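Local coordinates for protein MerB2 (Bacillus megaterium, PDB 5C17) that binds mercury(II) and is probably an alkylmercury lyase that cleaves the mercury-carbon bond of organomercurials, at residues K8-L13 / V152-E157; R65-R70 / A158-G163. All blocks are in the same frame, centred on the assembly; numbering follows the deposited sequence.

Contact 1 (K8-L13 / V152-E157). With DTV ((2S,3S)-1,4-dimercaptobutane-2,3-diol), chain D.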
# COMPACT_ATOMS: atom_id res chain seq x y z
N LYS A 8 -4.43 12.90 6.27
CA LYS A 8 -5.41 12.68 7.33
C LYS A 8 -6.81 12.94 6.80
O LYS A 8 -7.74 12.16 7.05
CB LYS A 8 -5.13 13.61 8.51
CG LYS A 8 -3.73 13.53 9.04
CD LYS A 8 -3.52 14.43 10.24
CE LYS A 8 -2.18 14.13 10.90
NZ LYS A 8 -2.05 14.85 12.18
N LYS A 9 -6.97 14.04 6.06
CA LYS A 9 -8.29 14.40 5.54
C LYS A 9 -8.76 13.43 4.46
O LYS A 9 -9.95 13.14 4.36
CB LYS A 9 -8.30 15.84 5.01
CG LYS A 9 -8.02 16.91 6.06
CD LYS A 9 -9.03 16.91 7.18
CE LYS A 9 -8.68 18.00 8.20
NZ LYS A 9 -9.72 18.18 9.24
N PHE A 10 -7.83 12.91 3.67
CA PHE A 10 -8.13 11.86 2.70
C PHE A 10 -8.75 10.65 3.39
O PHE A 10 -9.78 10.14 2.96
CB PHE A 10 -6.86 11.48 1.92
CG PHE A 10 -6.91 10.11 1.26
CD1 PHE A 10 -7.51 9.91 0.02
CD2 PHE A 10 -6.29 9.02 1.87
CE1 PHE A 10 -7.53 8.64 -0.56
CE2 PHE A 10 -6.31 7.76 1.29
CZ PHE A 10 -6.92 7.58 0.07
N TYR A 11 -8.13 10.19 4.47
CA TYR A 11 -8.65 9.02 5.15
C TYR A 11 -9.97 9.30 5.85
O TYR A 11 -10.82 8.41 5.90
CB TYR A 11 -7.64 8.50 6.15
CG TYR A 11 -6.54 7.66 5.59
CD1 TYR A 11 -6.81 6.42 5.02
CD2 TYR A 11 -5.23 8.06 5.67
CE1 TYR A 11 -5.80 5.63 4.53
CE2 TYR A 11 -4.20 7.27 5.19
CZ TYR A 11 -4.49 6.06 4.61
OH TYR A 11 -3.47 5.27 4.15
N GLU A 12 -10.14 10.50 6.39
CA GLU A 12 -11.42 10.82 7.03
C GLU A 12 -12.55 10.82 6.00
O GLU A 12 -13.65 10.34 6.28
CB GLU A 12 -11.35 12.15 7.76
CG GLU A 12 -10.51 12.08 9.03
CD GLU A 12 -10.49 13.38 9.79
OE1 GLU A 12 -9.90 13.38 10.89
OE2 GLU A 12 -11.06 14.39 9.29
N LEU A 13 -12.28 11.38 4.82
CA LEU A 13 -13.28 11.39 3.75
C LEU A 13 -13.59 9.96 3.29
O LEU A 13 -14.75 9.58 3.11
CB LEU A 13 -12.81 12.25 2.57
CG LEU A 13 -13.74 12.29 1.35
CD1 LEU A 13 -15.13 12.77 1.71
CD2 LEU A 13 -13.12 13.19 0.29
N VAL A 152 1.30 11.12 -6.48
CA VAL A 152 0.27 11.90 -7.14
C VAL A 152 -0.78 12.30 -6.12
O VAL A 152 -0.86 11.71 -5.04
CB VAL A 152 -0.38 11.13 -8.31
CG1 VAL A 152 0.65 10.82 -9.38
CG2 VAL A 152 -1.07 9.84 -7.84
N PRO A 153 -1.62 13.28 -6.46
CA PRO A 153 -2.65 13.70 -5.50
C PRO A 153 -3.57 12.55 -5.13
O PRO A 153 -4.01 11.79 -5.99
CB PRO A 153 -3.40 14.80 -6.27
CG PRO A 153 -2.40 15.33 -7.22
CD PRO A 153 -1.59 14.15 -7.65
N PHE A 154 -3.87 12.39 -3.85
CA PHE A 154 -4.74 11.32 -3.46
C PHE A 154 -6.19 11.82 -3.69
O PHE A 154 -6.50 12.97 -3.64
CB PHE A 154 -4.47 10.73 -2.02
CG PHE A 154 -3.13 9.99 -1.83
CD1 PHE A 154 -2.20 9.86 -2.85
CD2 PHE A 154 -2.86 9.36 -0.64
CE1 PHE A 154 -1.01 9.19 -2.65
CE2 PHE A 154 -1.68 8.68 -0.44
CZ PHE A 154 -0.75 8.60 -1.46
N ASP A 155 -7.01 10.85 -3.93
CA ASP A 155 -8.33 10.89 -4.63
C ASP A 155 -9.18 9.85 -3.84
O ASP A 155 -8.90 8.73 -3.86
CB ASP A 155 -8.05 10.51 -6.13
CG ASP A 155 -9.27 10.49 -7.06
OD1 ASP A 155 -10.37 10.11 -6.70
OD2 ASP A 155 -9.08 10.74 -8.25
N SER A 156 -10.16 10.28 -3.13
CA SER A 156 -11.06 9.39 -2.38
C SER A 156 -11.96 8.50 -3.22
O SER A 156 -12.53 7.60 -2.69
CB SER A 156 -11.96 10.18 -1.52
OG SER A 156 -12.85 10.88 -2.28
N GLU A 157 -12.02 8.73 -4.52
CA GLU A 157 -12.82 7.86 -5.37
C GLU A 157 -11.97 7.02 -6.31
O GLU A 157 -12.49 6.15 -6.98
CB GLU A 157 -13.84 8.69 -6.15
CG GLU A 157 -15.01 9.13 -5.31
CD GLU A 157 -15.86 7.97 -4.80
OE1 GLU A 157 -16.19 7.05 -5.59
OE2 GLU A 157 -16.20 7.97 -3.61
S1 DTV D . -5.82 7.06 -3.51
C1 DTV D . -4.42 6.54 -2.52
C2 DTV D . -4.17 5.04 -2.57
O2 DTV D . -3.78 4.66 -3.86
C3 DTV D . -3.08 4.57 -1.59
O3 DTV D . -3.50 4.84 -0.27
C4 DTV D . -1.73 5.23 -1.83
S4 DTV D . -0.38 4.27 -1.14

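Contact 2 (R65-R70 / A158-G163). With DTV ((2S,3S)-1,4-dimercaptobutane-2,3-diol), chain D.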
# COMPACT_ATOMS: atom_id res chain seq x y z
N ARG A 65 -13.27 -0.71 -5.32
CA ARG A 65 -12.33 0.38 -5.03
C ARG A 65 -10.88 -0.08 -5.10
O ARG A 65 -9.96 0.71 -4.93
CB ARG A 65 -12.62 0.95 -3.63
CG ARG A 65 -13.91 1.73 -3.54
CD ARG A 65 -14.15 2.26 -2.14
NE ARG A 65 -15.24 3.22 -2.07
CZ ARG A 65 -15.10 4.51 -2.32
NH1 ARG A 65 -13.92 5.00 -2.65
NH2 ARG A 65 -16.15 5.32 -2.23
N GLN A 66 -10.68 -1.36 -5.38
CA GLN A 66 -9.36 -1.98 -5.42
C GLN A 66 -8.55 -1.69 -4.16
O GLN A 66 -7.33 -1.54 -4.20
CB GLN A 66 -8.61 -1.58 -6.69
CG GLN A 66 -9.37 -1.95 -7.95
CD GLN A 66 -8.61 -1.62 -9.22
OE1 GLN A 66 -7.70 -0.81 -9.23
NE2 GLN A 66 -9.00 -2.27 -10.31
N MET A 67 -9.27 -1.63 -3.04
CA MET A 67 -8.66 -1.58 -1.72
C MET A 67 -8.32 -2.96 -1.19
O MET A 67 -7.54 -3.09 -0.24
CB MET A 67 -9.59 -0.86 -0.74
CG MET A 67 -9.67 0.63 -1.02
SD MET A 67 -10.90 1.49 -0.04
CE MET A 67 -10.18 1.28 1.58
N ILE A 68 -8.90 -3.97 -1.82
CA ILE A 68 -8.49 -5.36 -1.69
C ILE A 68 -8.37 -5.91 -3.11
O ILE A 68 -8.97 -5.37 -4.05
CB ILE A 68 -9.48 -6.21 -0.86
CG1 ILE A 68 -10.85 -6.33 -1.56
CG2 ILE A 68 -9.64 -5.63 0.54
CD1 ILE A 68 -11.82 -7.23 -0.84
N VAL A 69 -7.59 -6.97 -3.23
CA VAL A 69 -7.37 -7.64 -4.51
C VAL A 69 -7.73 -9.10 -4.37
O VAL A 69 -7.33 -9.74 -3.40
CB VAL A 69 -5.90 -7.50 -5.01
CG1 VAL A 69 -5.60 -8.47 -6.17
CG2 VAL A 69 -5.65 -6.07 -5.42
N ARG A 70 -8.50 -9.59 -5.34
CA ARG A 70 -8.88 -10.99 -5.38
C ARG A 70 -8.28 -11.63 -6.62
O ARG A 70 -8.30 -11.03 -7.69
CB ARG A 70 -10.40 -11.16 -5.44
CG ARG A 70 -11.09 -10.77 -4.14
CD ARG A 70 -12.61 -10.92 -4.19
NE ARG A 70 -13.24 -9.99 -5.12
CZ ARG A 70 -14.55 -9.73 -5.15
NH1 ARG A 70 -15.04 -8.87 -6.03
NH2 ARG A 70 -15.37 -10.33 -4.29
N ALA A 158 -10.67 7.27 -6.32
CA ALA A 158 -9.78 6.55 -7.21
C ALA A 158 -9.54 5.16 -6.67
O ALA A 158 -9.36 5.00 -5.47
CB ALA A 158 -8.46 7.29 -7.33
N PRO A 159 -9.55 4.15 -7.55
CA PRO A 159 -9.17 2.83 -7.08
C PRO A 159 -7.69 2.78 -6.70
O PRO A 159 -6.88 3.53 -7.27
CB PRO A 159 -9.47 1.92 -8.27
CG PRO A 159 -9.43 2.81 -9.46
CD PRO A 159 -9.89 4.16 -8.99
N TRP A 160 -7.33 1.90 -5.77
CA TRP A 160 -5.97 1.85 -5.26
C TRP A 160 -5.07 0.93 -6.11
O TRP A 160 -4.27 1.41 -6.91
CB TRP A 160 -5.93 1.38 -3.80
CG TRP A 160 -6.53 2.29 -2.72
CD1 TRP A 160 -7.56 3.18 -2.85
CD2 TRP A 160 -6.13 2.33 -1.33
NE1 TRP A 160 -7.80 3.81 -1.63
CE2 TRP A 160 -6.94 3.29 -0.69
CE3 TRP A 160 -5.17 1.64 -0.57
CZ2 TRP A 160 -6.82 3.58 0.68
CZ3 TRP A 160 -5.04 1.95 0.78
CH2 TRP A 160 -5.86 2.91 1.39
N ALA A 161 -5.21 -0.39 -5.98
CA ALA A 161 -4.18 -1.31 -6.49
C ALA A 161 -3.91 -1.14 -7.98
O ALA A 161 -2.76 -1.16 -8.41
CB ALA A 161 -4.56 -2.75 -6.19
N GLY A 162 -4.97 -0.99 -8.76
CA GLY A 162 -4.85 -0.87 -10.21
C GLY A 162 -5.10 0.53 -10.73
O GLY A 162 -5.30 0.74 -11.94
N GLY A 163 -5.08 1.50 -9.82
CA GLY A 163 -5.35 2.89 -10.14
C GLY A 163 -4.21 3.76 -9.64
O GLY A 163 -3.15 3.84 -10.27
S1 DTV D . -5.82 7.06 -3.51
C1 DTV D . -4.42 6.54 -2.52
C2 DTV D . -4.17 5.04 -2.57
O2 DTV D . -3.78 4.66 -3.86
C3 DTV D . -3.08 4.57 -1.59
O3 DTV D . -3.50 4.84 -0.27
C4 DTV D . -1.73 5.23 -1.83
S4 DTV D . -0.38 4.27 -1.14
O HOH W 1 -11.44 4.07 -3.12
O HOH W 2 -8.44 0.91 -11.69

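Contact 1 (K8-L13 / V152-E157)
Phe-10 on the helix and Phe-154 in the facing loop carry the aromatic part of this contact. The pair is edge-to-face (T-shaped): the edge of Phe-154 is directed at the face of Phe-10, with ring centroids 5.5 Å apart and planes at 66°. The same face of Phe-10 receives the CB of Phe-154, a CH-pi contact in which CB stands 4.1 Å from the centroid of the Phe-10 ring, 24° off the normal. Phe-10 reaches the loop because its CG is anti to the backbone N (chi1 159°).

Backbone atoms of the loop lie along the rim of the Phe-10 ring rather than over it, CE1 of Phe-10 coming within 3.6 Å of the Asp-155 O. One turn on, the methyl CD2 of Leu-13 rests against the Ser-156 side chain, 3.5 Å from OG of Ser-156, a van der Waals contact at the margin of the interface.

Within the loop, the polar geometry is an Asx turn. Asp-155 OD1 uses its anti lone pair to accept the Glu-157 N-H, N to OD1 3.1 Å, which closes the bend at Ser-156.

Both rings also line the pocket of the dithiol ligand DTV. Its C1 lies over one face of the Phe-154 ring, and C4 is 3.5 Å from CZ of Phe-154, while CZ of Phe-10 meets C1 of DTV at 3.7 Å.

The contact lays helix 5-17 over the loop that joins strand 148-151 to helix 160-164. Phe-10 continues onto Trp-160 of that second helix, Phe-154 touches Leu-7 and Ile-168, and Tyr-11 packs against helix 194-207.

Contact 2 (R65-R70 / A158-G163)
The side-chain OE1 of Gln-66 draws together the Gly-162 N-H and a water. Its bond from N of Gly-162 is short, 2.8 Å, but weak because it is bent to 129° at the hydrogen; the water, which also makes a weak bond to the Gly-162 O, donates to OE1 from 3.1 Å. An extended chain beyond CG (chi2 -177°) carries the amide alongside Pro-159, whose CB is a further neighbour of OE1.

Two backbone bonds make the firmer join. Trp-160 N donates to Arg-65 O at 3.0 Å, and Ala-161 N donates to Gln-66 O at 3.0 Å with a nearly straight N-H...O angle of 165°. Successive carbonyls of segment 65-70 thus take successive amides of 158-163 at the start of helix 160-164. A second water links NH1 of Arg-65 to the Ala-158 O; the same guanidinium bonds to Ser-156 O and forms a salt bridge with Glu-157.

The indole of Trp-160 is sandwiched. Met-67 CG sits 3.7 Å from the centroid of its five-membered ring, almost on the normal, and the sulfur adds an oblique Met-aromatic contact; on the opposite face lies DTV, its O3 3.4 Å from CZ3 of Trp-160. Val-69 CG2 touches CB of Ala-161 at 3.6 Å.

Gln-66, the first residue to leave helical geometry after helix 52-64, has the positive phi of a Schellman motif, while Pro-159 is the N-cap residue of helix 160-164. The arrangement is a helix end docked on a helix start, with Trp-160 forming a wall of the DTV pocket near the mercury site.

How the contacts relate
Both contacts lie toward the surface, yet both contribute to the DTV pocket, contact 1 with Phe-10, Phe-154 and Asp-155, contact 2 with Trp-160, and contact 2 is the nearer to the centre of the chain. Their second segments are consecutive: 152-157 runs directly into 158-163. Contact 1 is apolar and aromatic between its segments, with helix 5-17 resting on a loop, whereas contact 2 joins main-chain amides and carbonyls where a helix ends and another begins. The Arg-65 guanidinium bridges the two. Phe-10 CZ also packs 4.0 Å from Trp-160 CZ2, bringing aromatic residues of both contacts together around the ligand.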